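Local structure of hypothetical protein (Lactobacillus plantarum, 2IAY) at residues Met2-Thr7 and Thr62-Leu67; Lys15-Ser20 and Gln97-Leu102; Val23-Leu28 and Gly39-Glu44; Met29-Val34 and Ile106-Leu111; Ala55-Lys60 and Asp89-Ala94. The protein is of unknown function but belongs to a family tentatively assigned a role in amino-acid metabolism. All coordinates share one frame; numbering follows the deposited sequence. Where two conformers were deposited one is given.

How the contacts relate
Contacts 3 and 5 are largely buried and apolar, each setting an aromatic ring of the four-stranded antiparallel sheet (F41 or F57) against a helix; their centres are about 23 Å apart, and strands 41-47 and 57-63, neighbours in that sheet, join them. Contact 1 lies at the other end of strand 57-63 from contact 5 and is a more open ring-over-CB contact made by the N-terminal segment. Contacts 2, 4 and 5 share helix 92-107: contact 2 ties it to strand 17-19 of the three-stranded sheet, contact 4 ties its C-terminal end to helix 25-30. Contacts 2 and 4 both grade from apolar packing inside (leucine on tyrosine and leucine on isoleucine, respectively) to arginine chemistry outside.

Contact 1 of 5, residues Met2-Thr7 and Thr62-Leu67; sequences MAYTTT and TVNADL
Y4 lays its ring across N64, and the phenol can be followed outward atom by atom. Y4 CB comes no nearer than 4.1 Å to N64 ND2, and Y4 CG meets N64 CB at 3.9 Å. From there the ring runs under N64 CB, which stands 3.5 Å from the ring centroid and only 7° off the normal, a CH-pi contact over the centre of the face. Further out, Y4 CE1 meets N64 N at 3.6 Å, and the tip OH reaches T62 CG2 at 3.6 Å; T62 O lies at the ring's edge. The segment 62-67 is where strand 57-63 of the four-stranded antiparallel sheet runs into a type I beta turn, N64 to L67, so the N-terminal segment covers the start of this turn. With N64 CG between backbone N and carbonyl carbon (chi1 68°), the amide is carried off the ring centre toward Y4 CB, and its OD1 accepts a hydrogen bond from T68 N. K71, on the adjacent strand, adds a cation-pi contact to the Y4 ring.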
# COMPACT_ATOMS: atom_id res chain seq x y z
N MSE A 2 13.65 0.04 12.70
CA MSE A 2 12.96 1.19 12.15
C MSE A 2 12.38 0.97 10.76
O MSE A 2 11.80 1.89 10.19
CB MSE A 2 13.92 2.39 12.10
CG MSE A 2 14.45 2.84 13.47
SE MSE A 2 15.46 4.48 13.46
CE MSE A 2 17.07 3.89 12.63
N ALA A 3 12.50 -0.24 10.20
CA ALA A 3 11.98 -0.48 8.86
C ALA A 3 10.45 -0.47 8.79
O ALA A 3 9.87 -0.01 7.80
CB ALA A 3 12.52 -1.78 8.27
N TYR A 4 9.78 -1.04 9.78
CA TYR A 4 8.34 -0.85 9.93
C TYR A 4 8.11 0.46 10.64
O TYR A 4 8.76 0.78 11.63
CB TYR A 4 7.69 -2.00 10.73
CG TYR A 4 7.57 -3.32 10.03
CD1 TYR A 4 6.54 -3.52 9.12
CD2 TYR A 4 8.39 -4.40 10.34
CE1 TYR A 4 6.35 -4.74 8.49
CE2 TYR A 4 8.20 -5.63 9.73
CZ TYR A 4 7.19 -5.80 8.81
OH TYR A 4 7.01 -7.04 8.19
N THR A 5 7.14 1.21 10.17
CA THR A 5 6.88 2.53 10.69
C THR A 5 5.39 2.70 11.02
O THR A 5 4.55 1.86 10.64
CB THR A 5 7.33 3.60 9.67
OG1 THR A 5 6.70 3.39 8.41
CG2 THR A 5 8.88 3.60 9.47
N THR A 6 5.04 3.81 11.64
CA THR A 6 3.62 4.06 11.85
C THR A 6 3.05 4.97 10.76
O THR A 6 1.86 4.97 10.55
CB THR A 6 3.38 4.63 13.21
OG1 THR A 6 4.22 5.76 13.36
CG2 THR A 6 3.71 3.59 14.28
N THR A 7 3.91 5.68 10.04
CA THR A 7 3.53 6.47 8.89
C THR A 7 4.41 6.14 7.69
O THR A 7 5.58 5.80 7.85
CB THR A 7 3.68 7.95 9.18
OG1 THR A 7 5.08 8.30 9.30
CG2 THR A 7 2.88 8.30 10.40
N THR A 62 2.80 -4.19 3.64
CA THR A 62 2.96 -5.24 4.67
C THR A 62 2.72 -4.63 6.03
O THR A 62 3.27 -3.60 6.34
CB THR A 62 4.36 -5.89 4.62
OG1 THR A 62 4.55 -6.47 3.34
CG2 THR A 62 4.50 -6.99 5.65
N VAL A 63 1.93 -5.31 6.84
CA VAL A 63 1.78 -4.99 8.25
C VAL A 63 2.50 -6.02 9.09
O VAL A 63 2.41 -7.22 8.81
CB VAL A 63 0.28 -4.93 8.67
CG1 VAL A 63 0.09 -4.56 10.14
CG2 VAL A 63 -0.51 -3.92 7.79
N ASN A 64 3.25 -5.57 10.09
CA ASN A 64 4.00 -6.50 10.91
C ASN A 64 3.09 -7.43 11.72
O ASN A 64 1.88 -7.19 11.88
CB ASN A 64 5.08 -5.79 11.74
CG ASN A 64 4.55 -4.90 12.82
OD1 ASN A 64 3.38 -4.91 13.16
ND2 ASN A 64 5.46 -4.09 13.40
N ALA A 65 3.66 -8.50 12.24
CA ALA A 65 2.89 -9.52 12.94
C ALA A 65 2.23 -8.98 14.19
O ALA A 65 1.17 -9.44 14.62
CB ALA A 65 3.77 -10.73 13.26
N ASP A 66 2.83 -7.95 14.80
CA ASP A 66 2.30 -7.36 16.02
C ASP A 66 1.19 -6.33 15.76
O ASP A 66 0.56 -5.84 16.72
CB ASP A 66 3.41 -6.71 16.85
CG ASP A 66 4.21 -7.73 17.64
OD1 ASP A 66 4.07 -8.96 17.47
OD2 ASP A 66 4.86 -7.28 18.55
N LEU A 67 0.94 -6.01 14.50
CA LEU A 67 -0.10 -5.07 14.11
C LEU A 67 0.18 -3.62 14.51
O LEU A 67 -0.73 -2.82 14.57
CB LEU A 67 -1.51 -5.52 14.55
CG LEU A 67 -1.95 -6.88 14.04
CD1 LEU A 67 -3.24 -7.30 14.73
CD2 LEU A 67 -2.17 -6.87 12.53

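Contact 2 of 5, residues Lys15-Ser20 and Gln97-Leu102; sequences KTYTLS and QLRYIL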
# COMPACT_ATOMS: atom_id res chain seq x y z
N LYS A 15 0.64 13.28 0.38
CA LYS A 15 -0.07 12.74 1.54
C LYS A 15 0.82 11.74 2.26
O LYS A 15 1.56 11.04 1.62
CB LYS A 15 -1.33 11.95 1.08
CG LYS A 15 -2.32 12.83 0.44
CD LYS A 15 -3.60 12.13 0.16
CE LYS A 15 -4.37 13.08 -0.74
NZ LYS A 15 -5.79 12.94 -0.76
N THR A 16 0.65 11.64 3.56
CA THR A 16 1.25 10.61 4.40
C THR A 16 0.12 9.72 4.92
O THR A 16 -0.93 10.24 5.33
CB THR A 16 2.07 11.28 5.54
OG1 THR A 16 3.21 11.93 4.98
CG2 THR A 16 2.59 10.30 6.53
N TYR A 17 0.35 8.41 4.94
CA TYR A 17 -0.63 7.47 5.48
C TYR A 17 -0.12 6.97 6.81
O TYR A 17 1.07 6.70 6.98
CB TYR A 17 -0.86 6.30 4.49
CG TYR A 17 -1.60 6.75 3.28
CD1 TYR A 17 -0.93 7.22 2.17
CD2 TYR A 17 -2.98 6.73 3.26
CE1 TYR A 17 -1.61 7.65 1.06
CE2 TYR A 17 -3.66 7.15 2.14
CZ TYR A 17 -2.96 7.64 1.06
OH TYR A 17 -3.62 8.08 -0.06
N THR A 18 -1.04 6.85 7.76
CA THR A 18 -0.75 6.35 9.09
C THR A 18 -1.51 5.08 9.35
O THR A 18 -2.68 4.95 9.05
CB THR A 18 -1.20 7.41 10.10
OG1 THR A 18 -0.45 8.61 9.87
CG2 THR A 18 -0.98 6.99 11.56
N LEU A 19 -0.85 4.11 9.96
CA LEU A 19 -1.49 2.86 10.35
C LEU A 19 -2.43 3.14 11.51
O LEU A 19 -2.04 3.74 12.48
CB LEU A 19 -0.43 1.83 10.72
CG LEU A 19 -0.94 0.42 11.07
CD1 LEU A 19 -1.54 -0.29 9.85
CD2 LEU A 19 0.16 -0.42 11.69
N SER A 20 -3.65 2.66 11.43
CA SER A 20 -4.58 2.84 12.52
C SER A 20 -4.08 2.15 13.76
O SER A 20 -3.72 0.98 13.72
CB SER A 20 -5.96 2.30 12.20
OG SER A 20 -6.71 2.33 13.39
N GLN A 97 -6.25 4.87 -9.36
CA GLN A 97 -6.46 3.50 -8.93
C GLN A 97 -5.89 3.29 -7.53
O GLN A 97 -6.49 2.64 -6.69
CB GLN A 97 -5.84 2.54 -9.97
CG GLN A 97 -6.12 1.09 -9.69
CD GLN A 97 -5.56 0.17 -10.72
OE1 GLN A 97 -4.93 0.62 -11.68
NE2 GLN A 97 -5.70 -1.12 -10.48
N LEU A 98 -4.68 3.79 -7.30
CA LEU A 98 -4.08 3.71 -5.96
C LEU A 98 -4.97 4.34 -4.91
O LEU A 98 -5.22 3.79 -3.85
CB LEU A 98 -2.70 4.35 -6.01
CG LEU A 98 -1.97 4.42 -4.66
CD1 LEU A 98 -0.44 4.04 -4.79
CD2 LEU A 98 -2.16 5.72 -3.95
N ARG A 99 -5.45 5.54 -5.21
CA ARG A 99 -6.33 6.21 -4.25
C ARG A 99 -7.62 5.45 -3.98
O ARG A 99 -8.12 5.43 -2.86
CB ARG A 99 -6.63 7.63 -4.71
CG ARG A 99 -5.46 8.61 -4.62
CD ARG A 99 -4.94 8.82 -3.21
NE ARG A 99 -4.09 10.02 -3.21
CZ ARG A 99 -2.80 10.11 -2.90
NH1 ARG A 99 -2.18 9.11 -2.33
NH2 ARG A 99 -2.14 11.23 -3.18
N TYR A 100 -8.18 4.83 -5.01
CA TYR A 100 -9.36 4.01 -4.87
C TYR A 100 -9.12 2.84 -3.92
O TYR A 100 -9.93 2.56 -3.06
CB TYR A 100 -9.79 3.53 -6.29
CG TYR A 100 -11.10 2.77 -6.30
CD1 TYR A 100 -11.15 1.42 -6.03
CD2 TYR A 100 -12.29 3.44 -6.50
CE1 TYR A 100 -12.40 0.75 -6.01
CE2 TYR A 100 -13.50 2.80 -6.51
CZ TYR A 100 -13.55 1.48 -6.25
OH TYR A 100 -14.77 0.87 -6.24
N ILE A 101 -8.00 2.15 -4.11
CA ILE A 101 -7.64 1.04 -3.28
C ILE A 101 -7.49 1.49 -1.83
O ILE A 101 -8.02 0.88 -0.89
CB ILE A 101 -6.34 0.35 -3.80
CG1 ILE A 101 -6.58 -0.32 -5.15
CG2 ILE A 101 -5.81 -0.66 -2.77
CD1 ILE A 101 -5.30 -0.59 -5.95
N LEU A 102 -6.72 2.56 -1.63
CA LEU A 102 -6.46 3.03 -0.27
C LEU A 102 -7.68 3.64 0.40
O LEU A 102 -7.78 3.61 1.61
CB LEU A 102 -5.27 3.99 -0.25
CG LEU A 102 -3.94 3.39 -0.71
CD1 LEU A 102 -2.81 4.40 -0.59
CD2 LEU A 102 -3.61 2.13 0.07
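Y17 and R99 bury the most surface here, with L102 next. L102 CD1 rests over one face of the Y17 ring, 4.0 Å from its centroid and displaced toward the rim, in a CH-pi contact. At the ring's edge R99 NH1 gives a weak hydrogen bond to Y17 OH, 2.9 Å long but bent to 117° at the hydrogen, with ring and guanidinium planes 47° apart. A bend at chi2 (-61°) brings the R99 chain round from helix 92-107 to that hydroxyl. The straight K15 chain runs across the guanidinium and lays CD over its centre, 3.8 Å from R99 CZ. The stronger polar partner of R99 is D13, which forms a salt bridge with NH2. A leucine in place of R99 would probably leave D13 without this cationic mate and the Y17 hydroxyl without its weak donor. Strand 17-19 is thus joined to the helix by apolar contact around L102 and by an arginine whose charge, beside K15, is probably offset chiefly by D13.

Contact 3 of 5, residues Val23-Leu28 and Gly39-Glu44; sequences VKKYTL and GAFSFE. With GOL (glycerol), chain C.
L28 CD1 sits over one face of the F41 ring, 4.0 Å from the centroid and 14° off the normal, in a CH-pi contact displaced toward CG, to which it is 3.9 Å. K25, one helical turn earlier, comes instead to the ring's edge: its CG lies 3.9 Å from F41 CZ. With CG anti to the backbone N (chi1 170°), the lysine chain passes the ring edge by its aliphatic part and then leads its ammonium away. L28 takes the face and K25 the edge, both from one helix, and each crosses the phenylalanine at about a right angle. K24 is the N-cap of that helix, and its O accepts the backbone bond from L28 N, which fixes the first turn carrying K25 and L28. On the strand side, F41 is hydrogen-bonded through its backbone to V63, while L67 also packs on its ring. Farther along strand 41-47, E44 OE2, in one of two deposited conformers, forms a salt bridge with K58 NZ and takes a weak hydrogen bond from O2 of a glycerol. The whole is helix-on-sheet packing: the short helix 25-30 lies against the end of the four-stranded antiparallel sheet.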
# COMPACT_ATOMS: atom_id res chain seq x y z
N VAL A 23 -6.10 -1.12 14.26
CA VAL A 23 -6.18 -2.04 13.13
C VAL A 23 -6.41 -3.48 13.63
O VAL A 23 -5.79 -3.93 14.58
CB VAL A 23 -4.95 -1.91 12.24
CG1 VAL A 23 -3.66 -2.43 12.92
CG2 VAL A 23 -5.16 -2.63 10.93
N LYS A 24 -7.24 -4.21 12.91
CA LYS A 24 -7.66 -5.55 13.31
C LYS A 24 -7.24 -6.57 12.28
O LYS A 24 -7.44 -6.42 11.08
CB LYS A 24 -9.18 -5.60 13.51
CG LYS A 24 -9.64 -4.71 14.68
CD LYS A 24 -11.14 -4.39 14.63
CE LYS A 24 -11.48 -2.98 15.14
NZ LYS A 24 -10.99 -1.97 14.18
N LYS A 25 -6.75 -7.71 12.79
CA LYS A 25 -6.42 -8.90 11.99
C LYS A 25 -7.54 -9.25 11.03
O LYS A 25 -7.31 -9.43 9.83
CB LYS A 25 -6.17 -10.10 12.96
CG LYS A 25 -6.05 -11.45 12.29
CD LYS A 25 -6.09 -12.61 13.28
CE LYS A 25 -5.94 -13.92 12.54
NZ LYS A 25 -5.89 -15.04 13.48
N TYR A 26 -8.77 -9.37 11.53
CA TYR A 26 -9.84 -9.87 10.68
C TYR A 26 -10.21 -8.83 9.63
O TYR A 26 -10.68 -9.20 8.57
CB TYR A 26 -11.08 -10.30 11.50
CG TYR A 26 -10.83 -11.47 12.43
CD1 TYR A 26 -10.08 -12.57 12.05
CD2 TYR A 26 -11.37 -11.45 13.71
CE1 TYR A 26 -9.85 -13.63 12.99
CE2 TYR A 26 -11.21 -12.45 14.57
CZ TYR A 26 -10.46 -13.51 14.23
OH TYR A 26 -10.34 -14.48 15.21
N THR A 27 -10.06 -7.55 9.95
CA THR A 27 -10.32 -6.51 8.97
C THR A 27 -9.26 -6.53 7.86
O THR A 27 -9.59 -6.43 6.66
CB THR A 27 -10.42 -5.15 9.63
OG1 THR A 27 -11.42 -5.24 10.63
CG2 THR A 27 -10.82 -4.06 8.60
N LEU A 28 -7.99 -6.70 8.23
CA LEU A 28 -6.94 -6.86 7.22
C LEU A 28 -7.30 -7.99 6.26
O LEU A 28 -7.22 -7.88 5.04
CB LEU A 28 -5.56 -7.09 7.84
CG LEU A 28 -4.96 -5.87 8.54
CD1 LEU A 28 -3.76 -6.32 9.33
CD2 LEU A 28 -4.56 -4.77 7.56
N GLY A 39 3.53 -14.46 10.48
CA GLY A 39 2.48 -13.68 11.12
C GLY A 39 2.25 -12.33 10.50
O GLY A 39 1.29 -11.69 10.84
N ALA A 40 3.16 -11.88 9.64
CA ALA A 40 2.98 -10.61 8.95
C ALA A 40 1.89 -10.73 7.87
O ALA A 40 1.62 -11.84 7.37
CB ALA A 40 4.29 -10.15 8.34
N PHE A 41 1.31 -9.59 7.50
CA PHE A 41 0.22 -9.52 6.54
C PHE A 41 0.66 -8.78 5.31
O PHE A 41 1.17 -7.66 5.46
CB PHE A 41 -0.95 -8.75 7.13
CG PHE A 41 -1.55 -9.38 8.32
CD1 PHE A 41 -0.96 -9.20 9.58
CD2 PHE A 41 -2.68 -10.13 8.24
CE1 PHE A 41 -1.50 -9.77 10.69
CE2 PHE A 41 -3.25 -10.71 9.42
CZ PHE A 41 -2.65 -10.52 10.59
N SER A 42 0.44 -9.33 4.13
CA SER A 42 0.85 -8.63 2.90
C SER A 42 -0.30 -8.47 1.92
O SER A 42 -1.27 -9.25 1.91
CB SER A 42 2.02 -9.32 2.22
OG SER A 42 1.64 -10.59 1.72
N PHE A 43 -0.18 -7.44 1.09
CA PHE A 43 -1.18 -7.04 0.10
C PHE A 43 -0.43 -6.46 -1.10
O PHE A 43 0.55 -5.73 -0.93
CB PHE A 43 -2.09 -5.95 0.74
CG PHE A 43 -3.16 -5.40 -0.16
CD1 PHE A 43 -2.90 -4.33 -0.98
CD2 PHE A 43 -4.40 -5.94 -0.17
CE1 PHE A 43 -3.89 -3.81 -1.78
CE2 PHE A 43 -5.41 -5.44 -0.98
CZ PHE A 43 -5.13 -4.38 -1.78
N GLU A 44 -0.87 -6.83 -2.28
CA GLU A 44 -0.27 -6.30 -3.50
C GLU A 44 -1.33 -6.12 -4.56
O GLU A 44 -2.18 -6.98 -4.76
CB GLU A 44 0.84 -7.23 -4.00
CG GLU A 44 1.44 -6.83 -5.33
CD GLU A 44 2.40 -7.87 -5.82
OE1 GLU A 44 3.40 -8.13 -5.10
OE2 GLU A 44 2.14 -8.40 -6.91
C1 GOL C . -0.85 -9.76 -7.57
C2 GOL C . -1.26 -8.36 -8.03
O2 GOL C . -0.47 -8.00 -9.13
C3 GOL C . -2.76 -8.32 -8.33
O3 GOL C . -3.23 -7.09 -8.86

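Contact 4 of 5, residues Met29-Val34 and Ile106-Leu111; sequences MDLGFV and IERDIL
D30 and R108 meet in a salt bridge: in one of two deposited conformers of R108, and doubtful to that extent, R108 NH2 donates to D30 OD2 over 3.2 Å with an N-H...O angle of 164°. The oxygen lies within the guanidinium plane but is met on its anti side and 29° out of the carboxylate plane, the planes 67° apart. Bends at chi2 and chi3 bring R108 NE to 4.0 Å from L31 CD2 and NH2 to D30; R108 CB and CG touch L31 CD2 at 3.9 Å. Behind this exposed pair, I110 CD1 packs against L31 CG at 3.7 Å, the two side chains antiparallel. Two helix ends meet here: helix 25-30 closes in a Schellman motif at G32, whose N bonds to the O of M29, a selenomethionine, and helix 92-107 ends just before R108. D109 has both carboxylate oxygens engaged, OD1 by S20 OG, OD2 by K24 NZ in a salt bridge and by T22 OG1. The I110 backbone is hydrogen-bonded to S20.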
# COMPACT_ATOMS: atom_id res chain seq x y z
N MSE A 29 -7.70 -9.14 6.82
CA MSE A 29 -8.06 -10.31 6.03
C MSE A 29 -9.23 -10.00 5.13
O MSE A 29 -9.27 -10.36 3.97
CB MSE A 29 -8.42 -11.49 6.95
CG MSE A 29 -7.20 -12.00 7.68
SE MSE A 29 -7.62 -13.45 8.89
CE MSE A 29 -5.77 -14.11 9.07
N ASP A 30 -10.22 -9.32 5.69
CA ASP A 30 -11.42 -8.95 4.94
C ASP A 30 -11.11 -8.04 3.75
O ASP A 30 -11.82 -8.08 2.74
CB ASP A 30 -12.45 -8.28 5.87
CG ASP A 30 -13.82 -8.14 5.22
OD1 ASP A 30 -14.32 -9.19 4.74
OD2 ASP A 30 -14.39 -7.01 5.23
N LEU A 31 -10.06 -7.24 3.83
CA LEU A 31 -9.65 -6.34 2.75
C LEU A 31 -8.63 -6.97 1.82
O LEU A 31 -8.14 -6.28 0.92
CB LEU A 31 -9.10 -5.02 3.32
CG LEU A 31 -10.14 -3.94 3.66
CD1 LEU A 31 -10.76 -3.32 2.45
CD2 LEU A 31 -11.27 -4.38 4.59
N GLY A 32 -8.30 -8.24 2.01
CA GLY A 32 -7.49 -8.95 1.06
C GLY A 32 -6.04 -9.16 1.45
O GLY A 32 -5.27 -9.69 0.66
N PHE A 33 -5.65 -8.79 2.65
CA PHE A 33 -4.31 -9.12 3.13
C PHE A 33 -4.23 -10.60 3.44
O PHE A 33 -5.20 -11.19 3.92
CB PHE A 33 -3.95 -8.34 4.41
CG PHE A 33 -3.68 -6.88 4.21
CD1 PHE A 33 -4.69 -5.99 3.93
CD2 PHE A 33 -2.38 -6.40 4.31
CE1 PHE A 33 -4.42 -4.63 3.78
CE2 PHE A 33 -2.12 -5.07 4.15
CZ PHE A 33 -3.11 -4.21 3.83
N VAL A 34 -3.05 -11.16 3.19
CA VAL A 34 -2.70 -12.60 3.39
C VAL A 34 -1.69 -12.68 4.54
O VAL A 34 -0.68 -11.99 4.48
CB VAL A 34 -2.06 -13.19 2.10
CG1 VAL A 34 -1.56 -14.63 2.32
CG2 VAL A 34 -3.08 -13.15 0.97
N ILE A 106 -8.98 3.33 4.28
CA ILE A 106 -9.39 4.47 5.15
C ILE A 106 -10.79 4.21 5.72
O ILE A 106 -11.03 4.37 6.91
CB ILE A 106 -9.36 5.77 4.38
CG1 ILE A 106 -7.91 6.12 4.07
CG2 ILE A 106 -10.01 6.87 5.23
CD1 ILE A 106 -7.72 7.30 3.15
N GLU A 107 -11.70 3.72 4.90
CA GLU A 107 -13.08 3.46 5.35
C GLU A 107 -13.23 2.30 6.33
O GLU A 107 -14.21 2.24 7.07
CB GLU A 107 -13.94 3.22 4.13
CG GLU A 107 -14.15 4.53 3.32
CD GLU A 107 -14.50 5.77 4.17
OE1 GLU A 107 -15.48 5.70 4.94
OE2 GLU A 107 -13.78 6.80 4.07
N ARG A 108 -12.24 1.42 6.37
CA ARG A 108 -12.29 0.22 7.20
C ARG A 108 -11.26 0.23 8.33
O ARG A 108 -10.93 -0.79 8.88
CB ARG A 108 -12.21 -1.03 6.33
CG ARG A 108 -13.27 -1.07 5.22
CD ARG A 108 -14.65 -1.44 5.72
NE ARG A 108 -14.69 -2.85 6.06
CZ ARG A 108 -14.72 -3.36 7.29
NH1 ARG A 108 -14.83 -2.59 8.39
NH2 ARG A 108 -14.67 -4.66 7.43
N ASP A 109 -10.77 1.41 8.72
CA ASP A 109 -9.91 1.54 9.91
C ASP A 109 -8.60 0.78 9.79
O ASP A 109 -8.14 0.19 10.76
CB ASP A 109 -10.67 1.18 11.21
CG ASP A 109 -9.90 1.46 12.50
OD1 ASP A 109 -9.24 2.50 12.59
OD2 ASP A 109 -9.96 0.65 13.46
N ILE A 110 -7.99 0.85 8.61
CA ILE A 110 -6.65 0.32 8.41
C ILE A 110 -5.63 1.44 8.34
O ILE A 110 -4.59 1.37 9.02
CB ILE A 110 -6.57 -0.62 7.18
CG1 ILE A 110 -7.49 -1.87 7.41
CG2 ILE A 110 -5.13 -1.00 6.87
CD1 ILE A 110 -7.76 -2.69 6.17
N LEU A 111 -5.93 2.47 7.54
CA LEU A 111 -5.06 3.65 7.38
C LEU A 111 -5.86 4.91 7.65
O LEU A 111 -7.08 4.93 7.41
CB LEU A 111 -4.51 3.74 5.95
CG LEU A 111 -3.61 2.60 5.48
CD1 LEU A 111 -3.20 2.84 4.01
CD2 LEU A 111 -2.37 2.45 6.39

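Contact 5 of 5, residues Ala55-Lys60 and Asp89-Ala94; sequences AAFKLK and DAHPEA. With GOL (glycerol), chain C.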
# COMPACT_ATOMS: atom_id res chain seq x y z
N ALA A 55 1.82 -4.66 -15.71
CA ALA A 55 1.46 -3.48 -14.92
C ALA A 55 2.44 -2.35 -15.13
O ALA A 55 3.65 -2.59 -15.24
CB ALA A 55 1.42 -3.85 -13.43
N ALA A 56 1.97 -1.11 -15.11
CA ALA A 56 2.89 0.02 -15.05
C ALA A 56 3.60 0.05 -13.68
O ALA A 56 4.79 0.31 -13.58
CB ALA A 56 2.16 1.31 -15.28
N PHE A 57 2.83 -0.23 -12.63
CA PHE A 57 3.32 -0.15 -11.27
C PHE A 57 2.62 -1.22 -10.44
O PHE A 57 1.61 -1.76 -10.85
CB PHE A 57 3.04 1.25 -10.64
CG PHE A 57 3.53 2.39 -11.46
CD1 PHE A 57 4.89 2.69 -11.53
CD2 PHE A 57 2.65 3.15 -12.21
CE1 PHE A 57 5.33 3.70 -12.30
CE2 PHE A 57 3.11 4.21 -12.97
CZ PHE A 57 4.44 4.47 -13.02
N LYS A 58 3.14 -1.44 -9.24
CA LYS A 58 2.43 -2.20 -8.21
C LYS A 58 2.45 -1.44 -6.93
O LYS A 58 3.44 -0.74 -6.59
CB LYS A 58 3.03 -3.57 -7.99
CG LYS A 58 3.04 -4.39 -9.31
CD LYS A 58 3.49 -5.80 -9.12
CE LYS A 58 3.04 -6.71 -10.32
NZ LYS A 58 2.51 -7.98 -9.75
N LEU A 59 1.38 -1.57 -6.18
CA LEU A 59 1.29 -1.12 -4.81
C LEU A 59 1.49 -2.35 -3.91
O LEU A 59 0.82 -3.35 -4.08
CB LEU A 59 -0.11 -0.57 -4.57
CG LEU A 59 -0.47 -0.22 -3.14
CD1 LEU A 59 0.43 0.90 -2.54
CD2 LEU A 59 -1.93 0.15 -3.09
N LYS A 60 2.44 -2.25 -2.98
CA LYS A 60 2.70 -3.29 -2.01
C LYS A 60 2.60 -2.73 -0.59
O LYS A 60 3.15 -1.68 -0.30
CB LYS A 60 4.09 -3.89 -2.25
CG LYS A 60 4.25 -4.52 -3.61
CD LYS A 60 5.59 -5.20 -3.84
CE LYS A 60 5.77 -6.42 -2.96
N ASP A 89 2.64 14.89 -11.85
CA ASP A 89 1.33 14.33 -12.20
C ASP A 89 1.36 13.56 -13.51
O ASP A 89 0.43 13.60 -14.29
CB ASP A 89 0.28 15.44 -12.25
CG ASP A 89 -1.11 14.95 -11.91
OD1 ASP A 89 -1.24 13.88 -11.25
OD2 ASP A 89 -2.07 15.66 -12.23
N ALA A 90 2.42 12.78 -13.70
CA ALA A 90 2.65 12.08 -14.94
C ALA A 90 1.88 10.78 -15.10
O ALA A 90 1.82 10.23 -16.22
CB ALA A 90 4.17 11.81 -15.10
N HIS A 91 1.25 10.29 -14.02
CA HIS A 91 0.54 8.99 -14.03
C HIS A 91 -0.81 9.09 -13.35
O HIS A 91 -1.10 8.37 -12.40
CB HIS A 91 1.43 7.93 -13.35
CG HIS A 91 2.82 7.88 -13.93
ND1 HIS A 91 3.08 7.28 -15.13
CD2 HIS A 91 3.98 8.40 -13.50
CE1 HIS A 91 4.37 7.41 -15.41
NE2 HIS A 91 4.94 8.09 -14.43
N PRO A 92 -1.68 9.92 -13.89
CA PRO A 92 -2.96 10.11 -13.20
C PRO A 92 -3.85 8.87 -13.08
O PRO A 92 -4.52 8.74 -12.09
CB PRO A 92 -3.67 11.21 -14.03
CG PRO A 92 -3.02 11.10 -15.35
CD PRO A 92 -1.58 10.78 -15.08
N GLU A 93 -3.87 7.99 -14.08
CA GLU A 93 -4.71 6.81 -13.97
C GLU A 93 -4.20 5.89 -12.84
O GLU A 93 -5.00 5.29 -12.11
CB GLU A 93 -4.85 6.02 -15.28
CG GLU A 93 -5.60 6.77 -16.35
CD GLU A 93 -5.58 6.06 -17.70
OE1 GLU A 93 -5.23 4.87 -17.81
OE2 GLU A 93 -5.90 6.73 -18.70
N ALA A 94 -2.89 5.71 -12.75
CA ALA A 94 -2.30 4.90 -11.66
C ALA A 94 -2.63 5.53 -10.32
O ALA A 94 -2.95 4.82 -9.37
CB ALA A 94 -0.80 4.74 -11.87
C1 GOL C . -0.85 -9.76 -7.57
C2 GOL C . -1.26 -8.36 -8.03
O2 GOL C . -0.47 -8.00 -9.13
C3 GOL C . -2.76 -8.32 -8.33
O3 GOL C . -3.23 -7.09 -8.86
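The N-terminal start of helix 92-107 is pinned against the four-stranded sheet by a T-shaped aromatic pair, F57 and H91. The edge of the F57 ring points into the face of the imidazole, with centroids 4.9 Å apart and planes at 80°. F57 CZ stands over the centre of the H91 ring, 3.8 Å from ND1, and CE2 is just as near to that nitrogen. On the opposite face of the imidazole lies A90 CB, so the ring is held between the two. A94, on the first helical turn, adds its CB at 3.8 Å from F57 CD2. H91 is the N-cap residue, and F57 belongs to a classic beta bulge in which it and A56 both face L47; A83 and I85 also touch the phenylalanine. An alanine here has no imidazole face to offer, and the CE2-CZ edge of F57 would probably lose its aromatic partner and be left freer to shift. Across the two segments the attachment rests on aromatic and aliphatic contact, with weakly polarised C-H groups of F57 directed at the imidazole pi cloud.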